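D-2-hydroxyacid dehydrogensase protein (PDB 4LSW) probably catalyses the NAD(P)-dependent interconversion of D-2-hydroxyacids and 2-oxoacids. Local coordinates at residues 141-146 with 167-172; 199-204 with 227-232. All blocks are in the same frame, centred on the assembly; numbering follows the deposited sequence.

Interaction 1: 141-146 with 167-172; sequences RRVFGR and FDMQIS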
# COMPACT_ATOMS: atom_id res chain seq x y z
N ARG A 141 13.35 -15.99 -18.02
CA ARG A 141 14.45 -15.05 -17.84
C ARG A 141 15.00 -15.00 -16.42
O ARG A 141 14.24 -14.90 -15.44
CB ARG A 141 14.02 -13.64 -18.26
CG ARG A 141 13.65 -13.51 -19.73
CD ARG A 141 14.83 -13.83 -20.64
NE ARG A 141 16.01 -13.01 -20.38
CZ ARG A 141 16.25 -11.82 -20.92
NH1 ARG A 141 15.37 -11.28 -21.77
NH2 ARG A 141 17.36 -11.15 -20.62
N ARG A 142 16.32 -15.05 -16.33
CA ARG A 142 17.05 -14.96 -15.07
C ARG A 142 16.76 -13.69 -14.26
O ARG A 142 16.56 -12.60 -14.82
CB ARG A 142 18.55 -15.05 -15.34
CG ARG A 142 19.42 -14.85 -14.10
CD ARG A 142 20.90 -15.00 -14.41
NE ARG A 142 21.23 -16.33 -14.91
CZ ARG A 142 22.46 -16.69 -15.27
NH1 ARG A 142 23.46 -15.82 -15.17
NH2 ARG A 142 22.69 -17.92 -15.72
N VAL A 143 16.74 -13.85 -12.95
CA VAL A 143 16.68 -12.71 -12.04
C VAL A 143 18.05 -12.38 -11.42
O VAL A 143 18.53 -11.24 -11.53
CB VAL A 143 15.61 -12.91 -10.93
CG1 VAL A 143 15.75 -11.82 -9.86
CG2 VAL A 143 14.22 -12.89 -11.54
N PHE A 144 18.68 -13.35 -10.77
CA PHE A 144 19.86 -13.06 -9.96
C PHE A 144 20.98 -12.41 -10.75
O PHE A 144 21.20 -12.71 -11.92
CB PHE A 144 20.38 -14.32 -9.23
CG PHE A 144 21.26 -15.21 -10.09
CD1 PHE A 144 20.70 -16.17 -10.91
CD2 PHE A 144 22.65 -15.07 -10.07
CE1 PHE A 144 21.50 -16.98 -11.72
CE2 PHE A 144 23.46 -15.88 -10.87
CZ PHE A 144 22.88 -16.83 -11.69
N GLY A 145 21.70 -11.51 -10.08
CA GLY A 145 22.87 -10.87 -10.66
C GLY A 145 22.56 -9.75 -11.65
O GLY A 145 23.48 -9.09 -12.13
N ARG A 146 21.28 -9.54 -11.96
CA ARG A 146 20.89 -8.54 -12.94
C ARG A 146 20.65 -7.19 -12.26
O ARG A 146 20.95 -7.03 -11.07
CB ARG A 146 19.69 -9.03 -13.76
CG ARG A 146 20.03 -10.32 -14.56
CD ARG A 146 18.88 -10.77 -15.43
NE ARG A 146 18.58 -9.82 -16.50
CZ ARG A 146 17.44 -9.79 -17.18
NH1 ARG A 146 16.48 -10.66 -16.91
NH2 ARG A 146 17.26 -8.89 -18.14
N PHE A 167 19.92 -11.74 -3.82
CA PHE A 167 19.97 -12.26 -5.19
C PHE A 167 21.15 -11.68 -6.00
O PHE A 167 21.21 -11.83 -7.23
CB PHE A 167 18.65 -11.97 -5.93
CG PHE A 167 17.48 -12.76 -5.40
CD1 PHE A 167 16.78 -12.34 -4.29
CD2 PHE A 167 17.10 -13.94 -6.02
CE1 PHE A 167 15.71 -13.07 -3.79
CE2 PHE A 167 16.03 -14.69 -5.53
CZ PHE A 167 15.33 -14.25 -4.41
N ASP A 168 22.07 -11.00 -5.29
CA ASP A 168 23.27 -10.41 -5.88
C ASP A 168 22.95 -9.45 -7.01
O ASP A 168 23.70 -9.33 -7.97
CB ASP A 168 24.22 -11.50 -6.38
CG ASP A 168 24.84 -12.30 -5.25
OD1 ASP A 168 24.86 -11.79 -4.11
OD2 ASP A 168 25.32 -13.42 -5.52
N MET A 169 21.82 -8.77 -6.89
CA MET A 169 21.48 -7.82 -7.92
C MET A 169 22.30 -6.55 -7.81
O MET A 169 22.83 -6.21 -6.72
CB MET A 169 19.97 -7.54 -7.91
CG MET A 169 19.15 -8.81 -8.03
SD MET A 169 17.41 -8.52 -8.34
CE MET A 169 17.51 -8.28 -10.12
N GLN A 170 22.45 -5.87 -8.95
CA GLN A 170 23.08 -4.56 -9.01
C GLN A 170 21.98 -3.54 -8.76
O GLN A 170 21.10 -3.35 -9.61
CB GLN A 170 23.71 -4.36 -10.39
CG GLN A 170 24.61 -5.53 -10.81
CD GLN A 170 24.93 -5.50 -12.30
OE1 GLN A 170 25.57 -4.57 -12.79
NE2 GLN A 170 24.48 -6.52 -13.02
N ILE A 171 22.03 -2.91 -7.60
CA ILE A 171 20.91 -2.13 -7.11
C ILE A 171 21.17 -0.63 -7.15
O ILE A 171 22.19 -0.15 -6.65
CB ILE A 171 20.57 -2.54 -5.67
CG1 ILE A 171 20.22 -4.02 -5.66
CG2 ILE A 171 19.42 -1.70 -5.12
CD1 ILE A 171 20.34 -4.67 -4.31
N SER A 172 20.24 0.09 -7.77
CA SER A 172 20.23 1.54 -7.72
C SER A 172 18.87 2.01 -7.24
O SER A 172 17.90 1.25 -7.19
CB SER A 172 20.51 2.11 -9.11
OG SER A 172 19.69 1.46 -10.07
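Gln170 reaches back to the turn at Gly145 and holds it with its side-chain amide. Its CG lies anti to the carbonyl carbon (chi1 -51°), and the chain runs on extended, which carries Gln170 NE2 to Gly145 O at 2.9 Å. That oxygen lies close to the amide plane of Gln170. The backbone N of Gln170 donates to Arg146 O at 2.8 Å, so the residue grips two successive carbonyls. A third bond joins Gly145 N to Phe167 O. Gly145 is the third residue of a type II beta turn from Val143 to Arg146. Its positive phi suits a glycine, and Gly145 CA also makes a C-H...O contact with Asp168 O (3.2 Å).

The Met169 chain bends at chi3 (82°). The bend brings Met169 CE to 3.4 Å from Val143 O and 4.0 Å from Val143 CG1. The two side chains meet at a slant, and both also pack on Phe200 of strand 200-203. Helix 101-116 packs against Val143 and Phe167.

Arg146 sends NH1 to Arg142 O at 2.9 Å in a nearly straight bond, with the oxygen in the guanidinium plane. The Arg142 guanidinium has Phe144 CZ over one face, 3.5 Å above its plane and displaced toward the rim. The arrangement joins the loops entering strands 147-151 and 170-174. It lies at the N-terminal ends of the two strands of a beta-alpha-beta unit of the Rossmann-type domain, in which helix 155-165 links 147-151 to 170-174.

Interaction 2: 199-204 with 227-232; sequences DFLFVT and GMLINI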
# COMPACT_ATOMS: atom_id res chain seq x y z
N ASP A 199 16.94 -3.65 -15.26
CA ASP A 199 16.13 -4.67 -15.88
C ASP A 199 14.78 -4.82 -15.17
O ASP A 199 13.82 -5.31 -15.76
CB ASP A 199 16.89 -6.00 -15.86
CG ASP A 199 18.25 -5.89 -16.51
OD1 ASP A 199 18.27 -5.60 -17.72
OD2 ASP A 199 19.29 -6.07 -15.83
N PHE A 200 14.72 -4.41 -13.91
CA PHE A 200 13.53 -4.52 -13.07
C PHE A 200 13.42 -3.22 -12.31
O PHE A 200 14.41 -2.78 -11.72
CB PHE A 200 13.69 -5.66 -12.06
CG PHE A 200 14.01 -7.00 -12.66
CD1 PHE A 200 12.99 -7.84 -13.08
CD2 PHE A 200 15.32 -7.42 -12.80
CE1 PHE A 200 13.27 -9.09 -13.63
CE2 PHE A 200 15.61 -8.67 -13.36
CZ PHE A 200 14.59 -9.50 -13.76
N LEU A 201 12.25 -2.59 -12.34
CA LEU A 201 12.04 -1.33 -11.61
C LEU A 201 10.89 -1.49 -10.63
O LEU A 201 9.76 -1.80 -11.03
CB LEU A 201 11.71 -0.19 -12.57
CG LEU A 201 11.44 1.18 -11.95
CD1 LEU A 201 12.68 1.71 -11.24
CD2 LEU A 201 10.96 2.17 -13.01
N PHE A 202 11.18 -1.30 -9.35
CA PHE A 202 10.15 -1.39 -8.31
C PHE A 202 9.65 -0.00 -7.98
O PHE A 202 10.44 0.90 -7.71
CB PHE A 202 10.74 -2.02 -7.04
CG PHE A 202 11.05 -3.48 -7.18
CD1 PHE A 202 12.25 -3.90 -7.77
CD2 PHE A 202 10.15 -4.43 -6.75
CE1 PHE A 202 12.54 -5.25 -7.90
CE2 PHE A 202 10.44 -5.78 -6.88
CZ PHE A 202 11.63 -6.19 -7.46
N VAL A 203 8.33 0.17 -7.99
CA VAL A 203 7.74 1.44 -7.61
C VAL A 203 7.25 1.34 -6.17
O VAL A 203 6.27 0.63 -5.88
CB VAL A 203 6.60 1.83 -8.54
CG1 VAL A 203 6.07 3.21 -8.16
CG2 VAL A 203 7.09 1.82 -9.97
N THR A 204 7.97 2.02 -5.29
CA THR A 204 7.74 1.95 -3.85
C THR A 204 7.73 3.38 -3.31
O THR A 204 8.43 3.71 -2.36
CB THR A 204 8.83 1.09 -3.16
OG1 THR A 204 10.13 1.48 -3.62
CG2 THR A 204 8.63 -0.37 -3.50
N GLY A 227 12.55 -4.72 -20.01
CA GLY A 227 12.45 -4.33 -18.63
C GLY A 227 11.11 -4.72 -18.05
O GLY A 227 10.15 -4.98 -18.78
N MET A 228 11.05 -4.75 -16.73
CA MET A 228 9.85 -5.12 -16.00
C MET A 228 9.54 -4.08 -14.94
O MET A 228 10.42 -3.68 -14.17
CB MET A 228 10.05 -6.49 -15.34
CG MET A 228 8.85 -6.91 -14.53
SD MET A 228 9.12 -8.39 -13.54
CE MET A 228 9.67 -9.50 -14.82
N LEU A 229 8.28 -3.64 -14.90
CA LEU A 229 7.82 -2.70 -13.89
C LEU A 229 7.04 -3.45 -12.82
O LEU A 229 6.13 -4.21 -13.13
CB LEU A 229 6.90 -1.66 -14.55
CG LEU A 229 6.43 -0.53 -13.63
CD1 LEU A 229 7.57 0.43 -13.28
CD2 LEU A 229 5.25 0.22 -14.26
N ILE A 230 7.42 -3.27 -11.55
CA ILE A 230 6.70 -3.90 -10.45
C ILE A 230 6.12 -2.82 -9.57
O ILE A 230 6.85 -2.02 -9.01
CB ILE A 230 7.60 -4.82 -9.59
CG1 ILE A 230 8.26 -5.91 -10.45
CG2 ILE A 230 6.80 -5.45 -8.45
CD1 ILE A 230 9.68 -5.56 -10.91
N ASN A 231 4.79 -2.77 -9.45
CA ASN A 231 4.17 -1.76 -8.62
C ASN A 231 3.44 -2.32 -7.41
O ASN A 231 2.49 -3.10 -7.56
CB ASN A 231 3.22 -0.86 -9.40
CG ASN A 231 2.77 0.30 -8.57
OD1 ASN A 231 3.43 0.67 -7.59
ND2 ASN A 231 1.63 0.88 -8.93
N ILE A 232 3.90 -1.92 -6.22
CA ILE A 232 3.25 -2.30 -4.95
C ILE A 232 2.89 -1.07 -4.10
O ILE A 232 2.56 -1.20 -2.92
CB ILE A 232 4.13 -3.27 -4.13
CG1 ILE A 232 5.55 -2.70 -3.96
CG2 ILE A 232 4.17 -4.65 -4.79
CD1 ILE A 232 6.50 -3.60 -3.18
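Ile230 carries CG1 anti to its carbonyl carbon (chi1 -57°), and an unusual chi2 of 96° sets CD1 over the Phe202 ring. Ile230 CD1 stands 4.0 Å from the centroid of the Phe202 ring and almost on the ring normal, a CH-pi contact. Phe202 has its CG placed in the same way (chi1 -70°), and the two side chains lie side by side. Ring atom CD2 of Phe202 meets Ile230 CB at 3.8 Å. With an alanine at Phe202, Ile230 CD1 would probably lose the ring face it rests on, and a gap would open toward Val160 and Leu164 of helix 155-165.

On the same face, Met228 SD lies in the plane of the Phe200 ring, at its edge and 5.2 Å from its centroid, in a Met-aromatic contact, while CE touches Phe200 CE1. Leu201, Val203, Leu229 and Asn231 point to the other face. Leu229 CD1 sits against Val203 CG2 (3.6 Å) and Leu201 CD2 (3.8 Å), and helix 217-223 packs on both leucines.

The backbones run parallel, with Phe200 paired to Met228 and Phe202 to Ile230. Leu201 N donates to Met228 O, Ile230 N to Leu201 O and Val203 N to Ile230 O, each at 2.8 Å. The bond from Ile232 N to Val203 O is weak. Strands 200-203 and 228-231 with helix 217-223 form a beta-alpha-beta unit in the parallel sheet of the Rossmann-type fold.

In the fold
Interactions 1 and 2 belong to the same parallel sheet, with centres about 13 Å apart. Strand 147-151 lies between strands 170-174 and 200-203 and so separates them. The two contacts nevertheless touch at the start of the strands. Met169 CE packs on Phe200 CD2 at 3.6 Å, and Phe200 CZ lies 3.8 Å from Arg142 O. A weak, long ion pair links Arg146 NH2 to Asp199 OD1 at 3.5 Å; Asp199 has its stronger partner in Arg147. At the opposite end of strand 200-203, Thr204 OG1 makes hydrogen bonds to the carbonyl oxygens of Leu151 and Gly152. Gly152 opens a GxGxxG pattern that is consistent with a dinucleotide-binding turn.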